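Local coordinates for protein methyl-coenzyme M reductase gamma subunit (PDB 7NKG) that forms the gamma subunit of methyl-coenzyme M reductase, the factor 430 nickel enzyme that catalyses the methane-forming step of methanogenesis, at residues Asp90-Ala95 with His157-Arg162; Gly150-Thr155 with Gly167-Met172. All coordinates share one frame; numbering follows the deposited sequence.

Contact 1: Asp90-Ala95 with His157-Arg162; sequences DSMYNA and HGHSCR. With F43 (factor 430), chain V.
Met-92 and His-159 join the two loops through backbone and side chain. The backbone N of Met-92 donates to His-159 O at 2.9 Å, with an N-H...O angle of 162°. The Met-92 side chain then runs beside that of His-159, both pointing the same way. His-159 can be followed outward from CB, which rests on Asp-90 O at 3.3 Å. CG sits between the backbone N and the carbonyl carbon (chi1 83°), which places the imidazole between Met-92 and the cofactor. CD2 meets Met-92 SD at 3.6 Å, the sulfur approaching obliquely. Across the ring, ND1 gives a weak, bent hydrogen bond to F43 OBC, 3.0 Å away and in the ring plane. CE1 also lies near F43 OBC, at 3.3 Å. NE2 is hydrogen-bonded to a basic side chain of another protein chain. Ser-160 OG lies over one face of the ring, near its rim.

Residues Gly-158 to Cys-161 form a type I beta turn. Facing it, Ser-91 makes an ST turn, its OG accepting from Tyr-93 N. A water ties the two turns together. It is hydrogen-bonded to Ser-91 OG and lies within bonding distance of Cys-161 O (2.7 Å) and Gly-158 O. The Tyr-93 ring brings the edge atom CE2 to Cys-161 O at 3.4 Å. Its hydroxyl donates to a second water, which donates in turn to Ser-160 O. An alanine in place of His-159 would probably leave F43 OBC without this donor and open a gap beside the Met-92 sulfur. His-157 ND1 makes a nearly straight bond to the other oxygen of the same cofactor carboxylate, F43 OCC, at 2.8 Å.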
ATOM      1  N   ASP C  90      40.939   8.108  -7.002  1.00 18.25           N
ATOM      2  CA  ASP C  90      42.172   7.550  -7.572  1.00 17.95           C
ATOM      3  C   ASP C  90      41.970   7.161  -9.031  1.00 17.22           C
ATOM      4  O   ASP C  90      41.062   6.387  -9.332  1.00 16.86           O
ATOM      5  CB  ASP C  90      42.571   6.311  -6.760  1.00 18.37           C
ATOM      6  CG  ASP C  90      42.955   6.667  -5.342  1.00 19.65           C
ATOM      7  OD1 ASP C  90      44.021   7.278  -5.162  1.00 19.15           O
ATOM      8  OD2 ASP C  90      42.183   6.331  -4.411  1.00 20.09           O
ATOM      9  N   SER C  91      42.829   7.665  -9.933  1.00 16.36           N
ATOM     10  CA  SER C  91      42.712   7.341 -11.347  1.00 15.97           C
ATOM     11  C   SER C  91      42.823   5.853 -11.614  1.00 15.66           C
ATOM     12  O   SER C  91      43.636   5.159 -11.002  1.00 15.53           O
ATOM     13  CB  SER C  91      43.786   8.055 -12.163  1.00 16.65           C
ATOM     14  OG  SER C  91      43.592   7.854 -13.554  1.00 18.50           O
ATOM     15  N   MET C  92      42.044   5.369 -12.572  1.00 16.27           N
ATOM     16  CA  MET C  92      42.187   3.995 -13.037  1.00 16.53           C
ATOM     17  C   MET C  92      43.442   3.819 -13.940  1.00 16.94           C
ATOM     18  O   MET C  92      43.801   2.680 -14.245  1.00 16.66           O
ATOM     19  CB  MET C  92      40.908   3.555 -13.747  1.00 16.96           C
ATOM     20  CG  MET C  92      39.776   3.338 -12.753  1.00 18.75           C
ATOM     21  SD  MET C  92      38.223   2.864 -13.478  1.00 18.77           S
ATOM     22  CE  MET C  92      38.618   1.244 -14.119  1.00 16.70           C
ATOM     23  N   TYR C  93      44.144   4.927 -14.292  1.00 16.88           N
ATOM     24  CA  TYR C  93      45.375   4.877 -15.066  1.00 17.48           C
ATOM     25  C   TYR C  93      46.550   4.689 -14.120  1.00 17.45           C
ATOM     26  O   TYR C  93      47.428   5.534 -13.992  1.00 17.39           O
ATOM     27  CB  TYR C  93      45.495   6.123 -15.954  1.00 17.55           C
ATOM     28  CG  TYR C  93      44.428   6.060 -17.021  1.00 17.51           C
ATOM     29  CD1 TYR C  93      44.487   5.103 -18.028  1.00 17.62           C
ATOM     30  CD2 TYR C  93      43.251   6.782 -16.891  1.00 17.38           C
ATOM     31  CE1 TYR C  93      43.423   4.895 -18.891  1.00 18.14           C
ATOM     32  CE2 TYR C  93      42.196   6.616 -17.779  1.00 18.20           C
ATOM     33  CZ  TYR C  93      42.293   5.676 -18.788  1.00 18.61           C
ATOM     34  OH  TYR C  93      41.256   5.467 -19.655  1.00 19.38           O
ATOM     35  N   ASN C  94      46.521   3.547 -13.448  1.00 17.53           N
ATOM     36  CA  ASN C  94      47.578   3.088 -12.551  1.00 17.75           C
ATOM     37  C   ASN C  94      47.879   4.015 -11.403  1.00 18.60           C
ATOM     38  O   ASN C  94      49.008   3.997 -10.879  1.00 18.47           O
ATOM     39  CB  ASN C  94      48.844   2.770 -13.325  1.00 18.17           C
ATOM     40  CG  ASN C  94      48.634   1.724 -14.368  1.00 20.33           C
ATOM     41  OD1 ASN C  94      47.794   0.830 -14.198  1.00 19.92           O
ATOM     42  ND2 ASN C  94      49.394   1.790 -15.452  1.00 19.62           N
ATOM     43  N   ALA C  95      46.841   4.698 -10.824  1.00 18.99           N
ATOM     44  CA  ALA C  95      47.068   5.380  -9.526  1.00 19.23           C
ATOM     45  C   ALA C  95      47.463   4.252  -8.530  1.00 18.95           C
ATOM     46  O   ALA C  95      46.947   3.127  -8.684  1.00 18.49           O
ATOM     47  CB  ALA C  95      45.816   6.038  -9.008  1.00 19.69           C
ATOM     48  N   HIS C 157      34.104  13.260  -9.648  1.00 15.09           N
ATOM     49  CA  HIS C 157      34.274  12.820 -11.042  1.00 15.98           C
ATOM     50  C   HIS C 157      35.715  12.895 -11.566  1.00 16.39           C
ATOM     51  O   HIS C 157      36.349  13.945 -11.448  1.00 16.58           O
ATOM     52  CB  HIS C 157      33.377  13.662 -11.966  1.00 16.12           C
ATOM     53  CG  HIS C 157      33.200  13.087 -13.336  1.00 17.86           C
ATOM     54  ND1 HIS C 157      32.485  11.920 -13.538  1.00 18.87           N
ATOM     55  CD2 HIS C 157      33.583  13.573 -14.541  1.00 18.62           C
ATOM     56  CE1 HIS C 157      32.499  11.706 -14.850  1.00 19.67           C
ATOM     57  NE2 HIS C 157      33.135  12.682 -15.495  1.00 19.69           N
ATOM     58  N   GLY C 158      36.223  11.796 -12.095  1.00 16.66           N
ATOM     59  CA  GLY C 158      37.570  11.775 -12.648  1.00 17.07           C
ATOM     60  C   GLY C 158      38.284  10.436 -12.633  1.00 17.47           C
ATOM     61  O   GLY C 158      39.171  10.228 -13.462  1.00 17.45           O
ATOM     62  N   HIS C 159      37.920   9.504 -11.715  1.00 17.25           N
ATOM     63  CA  HIS C 159      38.637   8.224 -11.624  1.00 16.40           C
ATOM     64  C   HIS C 159      38.713   7.471 -12.958  1.00 16.15           C
ATOM     65  O   HIS C 159      39.739   6.897 -13.293  1.00 16.94           O
ATOM     66  CB  HIS C 159      38.075   7.313 -10.506  1.00 16.24           C
ATOM     67  CG  HIS C 159      36.871   6.502 -10.887  1.00 16.30           C
ATOM     68  ND1 HIS C 159      35.624   7.089 -11.039  1.00 16.93           N
ATOM     69  CD2 HIS C 159      36.766   5.180 -11.172  1.00 17.02           C
ATOM     70  CE1 HIS C 159      34.792   6.099 -11.346  1.00 18.06           C
ATOM     71  NE2 HIS C 159      35.434   4.936 -11.456  1.00 17.83           N
ATOM     72  N   SER C 160      37.612   7.501 -13.714  1.00 16.27           N
ATOM     73  CA  SER C 160      37.460   6.783 -14.986  1.00 17.08           C
ATOM     74  C   SER C 160      37.613   7.687 -16.231  1.00 17.74           C
ATOM     75  O   SER C 160      37.409   7.222 -17.355  1.00 19.05           O
ATOM     76  CB  SER C 160      36.081   6.136 -14.998  1.00 18.31           C
ATOM     77  OG  SER C 160      35.117   7.125 -14.671  1.00 16.91           O
ATOM     78  N   CYS C 161      37.923   8.986 -16.042  1.00 16.44           N
ATOM     79  CA  CYS C 161      38.091   9.905 -17.156  1.00 16.98           C
ATOM     80  C   CYS C 161      39.474   9.770 -17.737  1.00 17.87           C
ATOM     81  O   CYS C 161      40.442   9.456 -17.022  1.00 17.63           O
ATOM     82  CB  CYS C 161      37.848  11.338 -16.695  1.00 18.34           C
ATOM     83  SG  CYS C 161      36.139  11.683 -16.229  1.00 19.75           S
ATOM     84  N   ARG C 162      39.611  10.147 -19.011  1.00 17.52           N
ATOM     85  CA  ARG C 162      40.931  10.215 -19.645  1.00 17.87           C
ATOM     86  C   ARG C 162      41.768  11.270 -18.907  1.00 18.01           C
ATOM     87  O   ARG C 162      41.218  12.270 -18.438  1.00 18.21           O
ATOM     88  CB  ARG C 162      40.785  10.616 -21.119  1.00 19.08           C
ATOM     89  CG  ARG C 162      40.238   9.503 -21.980  1.00 20.05           C
ATOM     90  CD  ARG C 162      39.864   9.997 -23.357  1.00 20.81           C
ATOM     91  NE  ARG C 162      38.728  10.918 -23.325  1.00 22.37           N
ATOM     92  CZ  ARG C 162      38.253  11.576 -24.383  1.00 23.00           C
ATOM     93  NH1 ARG C 162      38.815  11.423 -25.578  1.00 19.59           N
ATOM     94  NH2 ARG C 162      37.223  12.405 -24.250  1.00 22.13           N
TER
HETATM   95 NI   F43 V 602      25.419   9.658  -7.362  1.00 16.41          NI
HETATM   96  NA  F43 V 602      23.672  10.760  -7.142  1.00 15.67           N
HETATM   97  CHA F43 V 602      22.618   9.653  -9.007  1.00 16.09           C
HETATM   98  C1A F43 V 602      22.729  10.750  -7.982  1.00 15.82           C
HETATM   99  C2A F43 V 602      21.808  11.958  -7.888  1.00 15.60           C
HETATM  100  C3A F43 V 602      22.632  12.881  -6.966  1.00 15.37           C
HETATM  101  C4A F43 V 602      23.381  11.805  -6.134  1.00 15.34           C
HETATM  102  C5A F43 V 602      20.491  11.591  -7.163  1.00 16.02           C
HETATM  103  C6A F43 V 602      19.524  12.769  -7.059  1.00 15.94           C
HETATM  104  O7A F43 V 602      18.842  13.142  -8.013  1.00 15.65           O
HETATM  105  N8A F43 V 602      19.405  13.315  -5.913  1.00 15.86           N
HETATM  106  C9A F43 V 602      21.491  12.484  -9.295  1.00 16.25           C
HETATM  107  CAA F43 V 602      23.579  13.883  -7.687  1.00 15.06           C
HETATM  108  CBA F43 V 602      22.833  15.094  -8.247  1.00 15.80           C
HETATM  109  CCA F43 V 602      23.623  16.362  -8.132  1.00 17.16           C
HETATM  110  ODA F43 V 602      24.773  16.427  -8.641  1.00 17.58           O
HETATM  111  OEA F43 V 602      23.063  17.329  -7.548  1.00 17.60           O
HETATM  112  NB  F43 V 602      26.007  10.299  -5.485  1.00 16.51           N
HETATM  113  CHB F43 V 602      24.633  12.279  -5.401  1.00 15.97           C
HETATM  114  C1B F43 V 602      25.217  11.143  -4.561  1.00 16.47           C
HETATM  115  C2B F43 V 602      26.235  11.605  -3.470  1.00 15.89           C
HETATM  116  C3B F43 V 602      27.608  11.292  -4.073  1.00 16.31           C
HETATM  117  C4B F43 V 602      27.239  10.273  -5.116  1.00 16.83           C
HETATM  118  N5B F43 V 602      24.197  10.472  -3.753  1.00 16.87           N
HETATM  119  C6B F43 V 602      24.550  10.286  -2.490  1.00 17.23           C
HETATM  120  O7B F43 V 602      23.832   9.855  -1.588  1.00 17.81           O
HETATM  121  C8B F43 V 602      25.984  10.660  -2.286  1.00 16.56           C
HETATM  122  C9B F43 V 602      26.051  13.037  -2.911  1.00 15.12           C
HETATM  123  CAB F43 V 602      28.268  12.517  -4.748  1.00 15.79           C
HETATM  124  CBB F43 V 602      29.600  12.223  -5.438  1.00 16.39           C
HETATM  125  CCB F43 V 602      30.348  13.518  -5.647  1.00 17.59           C
HETATM  126  ODB F43 V 602      30.701  13.866  -6.800  1.00 17.41           O
HETATM  127  OEB F43 V 602      30.641  14.220  -4.642  1.00 17.94           O
HETATM  128  NC  F43 V 602      27.252   8.807  -7.764  1.00 16.13           N
HETATM  129  CHC F43 V 602      28.293   9.412  -5.695  1.00 17.21           C
HETATM  130  C1C F43 V 602      28.280   8.814  -6.899  1.00 16.40           C
HETATM  131  C2C F43 V 602      29.461   8.022  -7.366  1.00 16.11           C
HETATM  132  C3C F43 V 602      29.132   7.893  -8.858  1.00 15.49           C
HETATM  133  C4C F43 V 602      27.654   8.220  -8.929  1.00 14.89           C
HETATM  134  C5C F43 V 602      29.388   6.658  -6.673  1.00 16.58           C
HETATM  135  C6C F43 V 602      30.655   5.881  -7.025  1.00 17.43           C
HETATM  136  O7C F43 V 602      31.759   6.423  -6.840  1.00 17.84           O
HETATM  137  O8C F43 V 602      30.575   4.712  -7.477  1.00 17.84           O
HETATM  138  C8C F43 V 602      29.913   8.907  -9.712  1.00 15.54           C
HETATM  139  C9C F43 V 602      31.416   8.598  -9.756  1.00 16.61           C
HETATM  140  CAC F43 V 602      32.156   9.365 -10.847  1.00 17.91           C
HETATM  141  OBC F43 V 602      33.351   9.048 -11.068  1.00 18.34           O
HETATM  142  OCC F43 V 602      31.582  10.277 -11.497  1.00 17.89           O
HETATM  143  ND  F43 V 602      24.975   9.299  -9.332  1.00 15.69           N
HETATM  144  CHD F43 V 602      26.884   7.998 -10.034  1.00 15.20           C
HETATM  145  C5D F43 V 602      25.304   7.565 -12.471  1.00 14.85           C
HETATM  146  C6D F43 V 602      26.767   7.145 -12.534  1.00 14.81           C
HETATM  147  C7D F43 V 602      27.324   7.069 -11.133  1.00 15.28           C
HETATM  148  O8D F43 V 602      28.196   6.242 -10.977  1.00 15.79           O
HETATM  149  C9D F43 V 602      22.983  10.048 -12.296  1.00 16.90           C
HETATM  150  CAD F43 V 602      22.557   9.302 -13.554  1.00 17.83           C
HETATM  151  OBD F43 V 602      22.489   9.928 -14.652  1.00 18.73           O
HETATM  152  OCD F43 V 602      22.290   8.069 -13.532  1.00 17.03           O
HETATM  153  C1D F43 V 602      25.717   8.654 -10.233  1.00 15.53           C
HETATM  154  C2D F43 V 602      25.128   8.826 -11.615  1.00 15.12           C
HETATM  155  C3D F43 V 602      23.680   9.160 -11.281  1.00 15.98           C
HETATM  156  C4D F43 V 602      23.790   9.893  -9.949  1.00 15.94           C
HETATM  157  O   HOH W   1      41.670   9.433 -14.594  1.00 17.41           O
HETATM  158  O   HOH W   2      39.078   6.898 -19.584  1.00 17.66           O

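Contact 2: Gly150-Thr155 with Gly167-Met172. With F43 (factor 430), chain V.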
ATOM      1  N   GLY C 150      43.499  12.517  -5.877  1.00 17.61           N
ATOM      2  CA  GLY C 150      43.145  13.805  -5.305  1.00 18.69           C
ATOM      3  C   GLY C 150      42.183  13.656  -4.151  1.00 19.16           C
ATOM      4  O   GLY C 150      41.314  12.776  -4.182  1.00 19.44           O
ATOM      5  N   LEU C 151      42.363  14.480  -3.116  1.00 18.58           N
ATOM      6  CA  LEU C 151      41.450  14.504  -1.974  1.00 19.12           C
ATOM      7  C   LEU C 151      40.230  15.269  -2.452  1.00 18.83           C
ATOM      8  O   LEU C 151      40.360  16.414  -2.897  1.00 19.45           O
ATOM      9  CB  LEU C 151      42.065  15.242  -0.789  1.00 20.34           C
ATOM     10  CG  LEU C 151      43.065  14.460   0.040  1.00 23.09           C
ATOM     11  CD1 LEU C 151      43.916  15.399   0.824  1.00 24.70           C
ATOM     12  CD2 LEU C 151      42.365  13.492   0.980  1.00 22.97           C
ATOM     13  N   ARG C 152      39.073  14.628  -2.404  1.00 18.54           N
ATOM     14  CA  ARG C 152      37.819  15.213  -2.880  1.00 18.56           C
ATOM     15  C   ARG C 152      36.682  14.768  -2.005  1.00 18.93           C
ATOM     16  O   ARG C 152      36.255  13.628  -2.123  1.00 19.40           O
ATOM     17  CB  ARG C 152      37.539  14.766  -4.323  1.00 18.98           C
ATOM     18  CG  ARG C 152      38.699  15.016  -5.278  1.00 19.37           C
ATOM     19  CD  ARG C 152      38.417  14.561  -6.683  1.00 19.08           C
ATOM     20  NE  ARG C 152      39.580  14.813  -7.525  1.00 19.72           N
ATOM     21  CZ  ARG C 152      39.637  14.596  -8.831  1.00 20.19           C
ATOM     22  NH1 ARG C 152      38.574  14.117  -9.482  1.00 18.36           N
ATOM     23  NH2 ARG C 152      40.741  14.883  -9.510  1.00 19.52           N
ATOM     24  N   GLY C 153      36.188  15.651  -1.157  1.00 18.46           N
ATOM     25  CA  GLY C 153      35.025  15.369  -0.324  1.00 17.78           C
ATOM     26  C   GLY C 153      33.707  15.589  -1.066  1.00 18.12           C
ATOM     27  O   GLY C 153      32.641  15.279  -0.532  1.00 18.81           O
ATOM     28  N   ALA C 154      33.754  16.156  -2.280  1.00 17.77           N
ATOM     29  CA  ALA C 154      32.562  16.420  -3.096  1.00 18.25           C
ATOM     30  C   ALA C 154      32.997  16.666  -4.561  1.00 18.40           C
ATOM     31  O   ALA C 154      34.116  17.134  -4.803  1.00 18.91           O
ATOM     32  CB  ALA C 154      31.817  17.634  -2.566  1.00 18.16           C
ATOM     33  N   THR C 155      32.112  16.392  -5.534  1.00 17.53           N
ATOM     34  CA  THR C 155      32.392  16.565  -6.971  1.00 17.64           C
ATOM     35  C   THR C 155      33.642  15.735  -7.338  1.00 17.50           C
ATOM     36  O   THR C 155      34.673  16.258  -7.740  1.00 17.57           O
ATOM     37  CB  THR C 155      32.511  18.056  -7.328  1.00 18.28           C
ATOM     38  OG1 THR C 155      31.439  18.775  -6.721  1.00 19.10           O
ATOM     39  CG2 THR C 155      32.532  18.274  -8.825  1.00 18.68           C
ATOM     40  N   GLY C 167      48.984  14.715 -17.684  1.00 19.66           N
ATOM     41  CA  GLY C 167      48.997  13.492 -16.887  1.00 20.03           C
ATOM     42  C   GLY C 167      48.250  13.570 -15.568  1.00 20.07           C
ATOM     43  O   GLY C 167      48.249  12.593 -14.807  1.00 20.54           O
ATOM     44  N   VAL C 168      47.630  14.727 -15.270  1.00 18.90           N
ATOM     45  CA  VAL C 168      46.904  14.909 -14.018  1.00 19.28           C
ATOM     46  C   VAL C 168      45.457  14.474 -14.215  1.00 19.04           C
ATOM     47  O   VAL C 168      44.868  14.725 -15.278  1.00 19.38           O
ATOM     48  CB  VAL C 168      47.014  16.379 -13.558  1.00 19.73           C
ATOM     49  CG1 VAL C 168      46.136  16.646 -12.342  1.00 20.57           C
ATOM     50  CG2 VAL C 168      48.464  16.737 -13.244  1.00 19.89           C
ATOM     51  N   MET C 169      44.884  13.835 -13.192  1.00 18.29           N
ATOM     52  CA  MET C 169      43.497  13.410 -13.266  1.00 17.91           C
ATOM     53  C   MET C 169      42.579  14.635 -13.138  1.00 17.67           C
ATOM     54  O   MET C 169      42.704  15.413 -12.193  1.00 17.66           O
ATOM     55  CB  MET C 169      43.188  12.383 -12.176  1.00 18.01           C
ATOM     56  CG  MET C 169      41.700  12.052 -12.062  1.00 18.44           C
ATOM     57  SD  MET C 169      41.306  10.788 -10.848  1.00 18.39           S
ATOM     58  CE  MET C 169      41.924  11.572  -9.312  1.00 20.40           C
ATOM     59  N   PHE C 170      41.639  14.773 -14.069  1.00 17.40           N
ATOM     60  CA  PHE C 170      40.658  15.865 -14.091  1.00 18.01           C
ATOM     61  C   PHE C 170      39.967  16.085 -12.752  1.00 16.96           C
ATOM     62  O   PHE C 170      39.564  15.125 -12.103  1.00 16.02           O
ATOM     63  CB  PHE C 170      39.580  15.559 -15.151  1.00 18.13           C
ATOM     64  CG  PHE C 170      38.291  16.355 -15.058  1.00 18.96           C
ATOM     65  CD1 PHE C 170      38.226  17.660 -15.521  1.00 19.68           C
ATOM     66  CD2 PHE C 170      37.154  15.804 -14.484  1.00 19.54           C
ATOM     67  CE1 PHE C 170      37.031  18.379 -15.469  1.00 20.27           C
ATOM     68  CE2 PHE C 170      35.969  16.528 -14.414  1.00 20.28           C
ATOM     69  CZ  PHE C 170      35.913  17.810 -14.908  1.00 19.93           C
ATOM     70  N   ASP C 171      39.778  17.357 -12.379  1.00 16.94           N
ATOM     71  CA  ASP C 171      39.038  17.732 -11.178  1.00 17.33           C
ATOM     72  C   ASP C 171      38.120  18.875 -11.609  1.00 18.14           C
ATOM     73  O   ASP C 171      38.616  19.942 -11.982  1.00 18.42           O
ATOM     74  CB  ASP C 171      39.995  18.206 -10.065  1.00 18.24           C
ATOM     75  CG  ASP C 171      39.295  18.591  -8.768  1.00 20.65           C
ATOM     76  OD1 ASP C 171      38.031  18.638  -8.755  1.00 19.99           O
ATOM     77  OD2 ASP C 171      40.010  18.902  -7.776  1.00 21.00           O
ATOM     78  N   MET C 172      36.787  18.678 -11.560  1.00 17.88           N
ATOM     79  CA  MET C 172      35.853  19.749 -11.944  1.00 18.59           C
ATOM     80  C   MET C 172      36.071  21.017 -11.103  1.00 18.81           C
ATOM     81  O   MET C 172      35.910  22.122 -11.632  1.00 19.61           O
ATOM     82  CB  MET C 172      34.413  19.282 -11.766  1.00 19.23           C
ATOM     83  CG  MET C 172      33.374  20.255 -12.295  1.00 20.31           C
ATOM     84  SD  MET C 172      31.724  19.728 -11.839  1.00 19.82           S
ATOM     85  CE  MET C 172      30.737  20.751 -12.914  1.00 18.38           C
TER
HETATM   86 NI   F43 V 602      25.419   9.658  -7.362  1.00 16.41          NI
HETATM   87  NA  F43 V 602      23.672  10.760  -7.142  1.00 15.67           N
HETATM   88  CHA F43 V 602      22.618   9.653  -9.007  1.00 16.09           C
HETATM   89  C1A F43 V 602      22.729  10.750  -7.982  1.00 15.82           C
HETATM   90  C2A F43 V 602      21.808  11.958  -7.888  1.00 15.60           C
HETATM   91  C3A F43 V 602      22.632  12.881  -6.966  1.00 15.37           C
HETATM   92  C4A F43 V 602      23.381  11.805  -6.134  1.00 15.34           C
HETATM   93  C5A F43 V 602      20.491  11.591  -7.163  1.00 16.02           C
HETATM   94  C6A F43 V 602      19.524  12.769  -7.059  1.00 15.94           C
HETATM   95  O7A F43 V 602      18.842  13.142  -8.013  1.00 15.65           O
HETATM   96  N8A F43 V 602      19.405  13.315  -5.913  1.00 15.86           N
HETATM   97  C9A F43 V 602      21.491  12.484  -9.295  1.00 16.25           C
HETATM   98  CAA F43 V 602      23.579  13.883  -7.687  1.00 15.06           C
HETATM   99  CBA F43 V 602      22.833  15.094  -8.247  1.00 15.80           C
HETATM  100  CCA F43 V 602      23.623  16.362  -8.132  1.00 17.16           C
HETATM  101  ODA F43 V 602      24.773  16.427  -8.641  1.00 17.58           O
HETATM  102  OEA F43 V 602      23.063  17.329  -7.548  1.00 17.60           O
HETATM  103  NB  F43 V 602      26.007  10.299  -5.485  1.00 16.51           N
HETATM  104  CHB F43 V 602      24.633  12.279  -5.401  1.00 15.97           C
HETATM  105  C1B F43 V 602      25.217  11.143  -4.561  1.00 16.47           C
HETATM  106  C2B F43 V 602      26.235  11.605  -3.470  1.00 15.89           C
HETATM  107  C3B F43 V 602      27.608  11.292  -4.073  1.00 16.31           C
HETATM  108  C4B F43 V 602      27.239  10.273  -5.116  1.00 16.83           C
HETATM  109  N5B F43 V 602      24.197  10.472  -3.753  1.00 16.87           N
HETATM  110  C6B F43 V 602      24.550  10.286  -2.490  1.00 17.23           C
HETATM  111  O7B F43 V 602      23.832   9.855  -1.588  1.00 17.81           O
HETATM  112  C8B F43 V 602      25.984  10.660  -2.286  1.00 16.56           C
HETATM  113  C9B F43 V 602      26.051  13.037  -2.911  1.00 15.12           C
HETATM  114  CAB F43 V 602      28.268  12.517  -4.748  1.00 15.79           C
HETATM  115  CBB F43 V 602      29.600  12.223  -5.438  1.00 16.39           C
HETATM  116  CCB F43 V 602      30.348  13.518  -5.647  1.00 17.59           C
HETATM  117  ODB F43 V 602      30.701  13.866  -6.800  1.00 17.41           O
HETATM  118  OEB F43 V 602      30.641  14.220  -4.642  1.00 17.94           O
HETATM  119  NC  F43 V 602      27.252   8.807  -7.764  1.00 16.13           N
HETATM  120  CHC F43 V 602      28.293   9.412  -5.695  1.00 17.21           C
HETATM  121  C1C F43 V 602      28.280   8.814  -6.899  1.00 16.40           C
HETATM  122  C2C F43 V 602      29.461   8.022  -7.366  1.00 16.11           C
HETATM  123  C3C F43 V 602      29.132   7.893  -8.858  1.00 15.49           C
HETATM  124  C4C F43 V 602      27.654   8.220  -8.929  1.00 14.89           C
HETATM  125  C5C F43 V 602      29.388   6.658  -6.673  1.00 16.58           C
HETATM  126  C6C F43 V 602      30.655   5.881  -7.025  1.00 17.43           C
HETATM  127  O7C F43 V 602      31.759   6.423  -6.840  1.00 17.84           O
HETATM  128  O8C F43 V 602      30.575   4.712  -7.477  1.00 17.84           O
HETATM  129  C8C F43 V 602      29.913   8.907  -9.712  1.00 15.54           C
HETATM  130  C9C F43 V 602      31.416   8.598  -9.756  1.00 16.61           C
HETATM  131  CAC F43 V 602      32.156   9.365 -10.847  1.00 17.91           C
HETATM  132  OBC F43 V 602      33.351   9.048 -11.068  1.00 18.34           O
HETATM  133  OCC F43 V 602      31.582  10.277 -11.497  1.00 17.89           O
HETATM  134  ND  F43 V 602      24.975   9.299  -9.332  1.00 15.69           N
HETATM  135  CHD F43 V 602      26.884   7.998 -10.034  1.00 15.20           C
HETATM  136  C5D F43 V 602      25.304   7.565 -12.471  1.00 14.85           C
HETATM  137  C6D F43 V 602      26.767   7.145 -12.534  1.00 14.81           C
HETATM  138  C7D F43 V 602      27.324   7.069 -11.133  1.00 15.28           C
HETATM  139  O8D F43 V 602      28.196   6.242 -10.977  1.00 15.79           O
HETATM  140  C9D F43 V 602      22.983  10.048 -12.296  1.00 16.90           C
HETATM  141  CAD F43 V 602      22.557   9.302 -13.554  1.00 17.83           C
HETATM  142  OBD F43 V 602      22.489   9.928 -14.652  1.00 18.73           O
HETATM  143  OCD F43 V 602      22.290   8.069 -13.532  1.00 17.03           O
HETATM  144  C1D F43 V 602      25.717   8.654 -10.233  1.00 15.53           C
HETATM  145  C2D F43 V 602      25.128   8.826 -11.615  1.00 15.12           C
HETATM  146  C3D F43 V 602      23.680   9.160 -11.281  1.00 15.98           C
HETATM  147  C4D F43 V 602      23.790   9.893  -9.949  1.00 15.94           C
HETATM  148  O   HOH W   3      41.646  16.725  -7.163  1.00 20.41           O
HETATM  149  O   HOH W   4      35.716  16.333 -10.357  1.00 17.88           O
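Arg-152 grips the backbone carbonyl of Phe-170 with both terminal nitrogens. NH1 lies 3.0 Å from Phe-170 O and in the carbonyl plane. NH2 lies 2.9 Å from Phe-170 O but stands above that plane. NH2 also makes a weak bond to Met-169 O. The other bonds of the guanidinium spread outward. NE donates to a water at 2.8 Å, and this water donates to Asp-171 OD2. NH1 has a further acceptor in Val-156 O.

The arginine chain is extended from CG to NE, which carries the flat group from the end of strand 149-151 across to the loop 167-172. There it is sandwiched. Met-169 CE lies over one face, 3.5 Å from NH2, brought there by a bend at chi3 (61°). Asp-171 CB lies over the opposite face, near the rim. The Asp-171 carboxylate is stacked on the guanidinium, the planes 21° apart, with no N-H pointed at it; the water links them. Asp-171 OD1 pairs instead with Arg-175, whose guanidinium also bonds to Ala-154 O and Thr-155 O.

Further along, Thr-155 O and Met-172 N are bridged by another water. Thr-155 CG2 packs on Met-172 SD at 3.4 Å, the two side chains crossing at about a right angle. Thr-155 N donates to a carboxylate of the cofactor, F43 OEB, at 2.8 Å, while its OG1 bonds to the backbone of another protein chain. Two bonds to one carbonyl, cover on both faces and a water at NE should hold the guanidinium firmly against turning. The nearby Asp-171 carboxylate, shared with Arg-175, is likely to offset part of its buried positive charge, although Arg-176 stands near. The loop that carries Thr-155 to the cofactor is thereby tied to 167-172.

How the contacts relate
Contacts 1 and 2 lie side by side, their centres about 9 Å apart. Their segments alternate along the chain, so 157-162 of contact 1 follows 150-155 and precedes 167-172 of contact 2. They also touch directly. Gly-158 O is 3.4 Å from Met-169 CG, and Ser-91 N is 3.6 Å from Met-169 SD. Met-169 thus packs against both segments of contact 1. Both contacts reach factor 430 by different carboxylates: the histidines of contact 1 take one and Thr-155 of contact 2 another. The side chains of His-159 and Thr-155 are about 11 and 12 Å from bound coenzyme M. Both thus meet factor 430 at carboxylates on its rim.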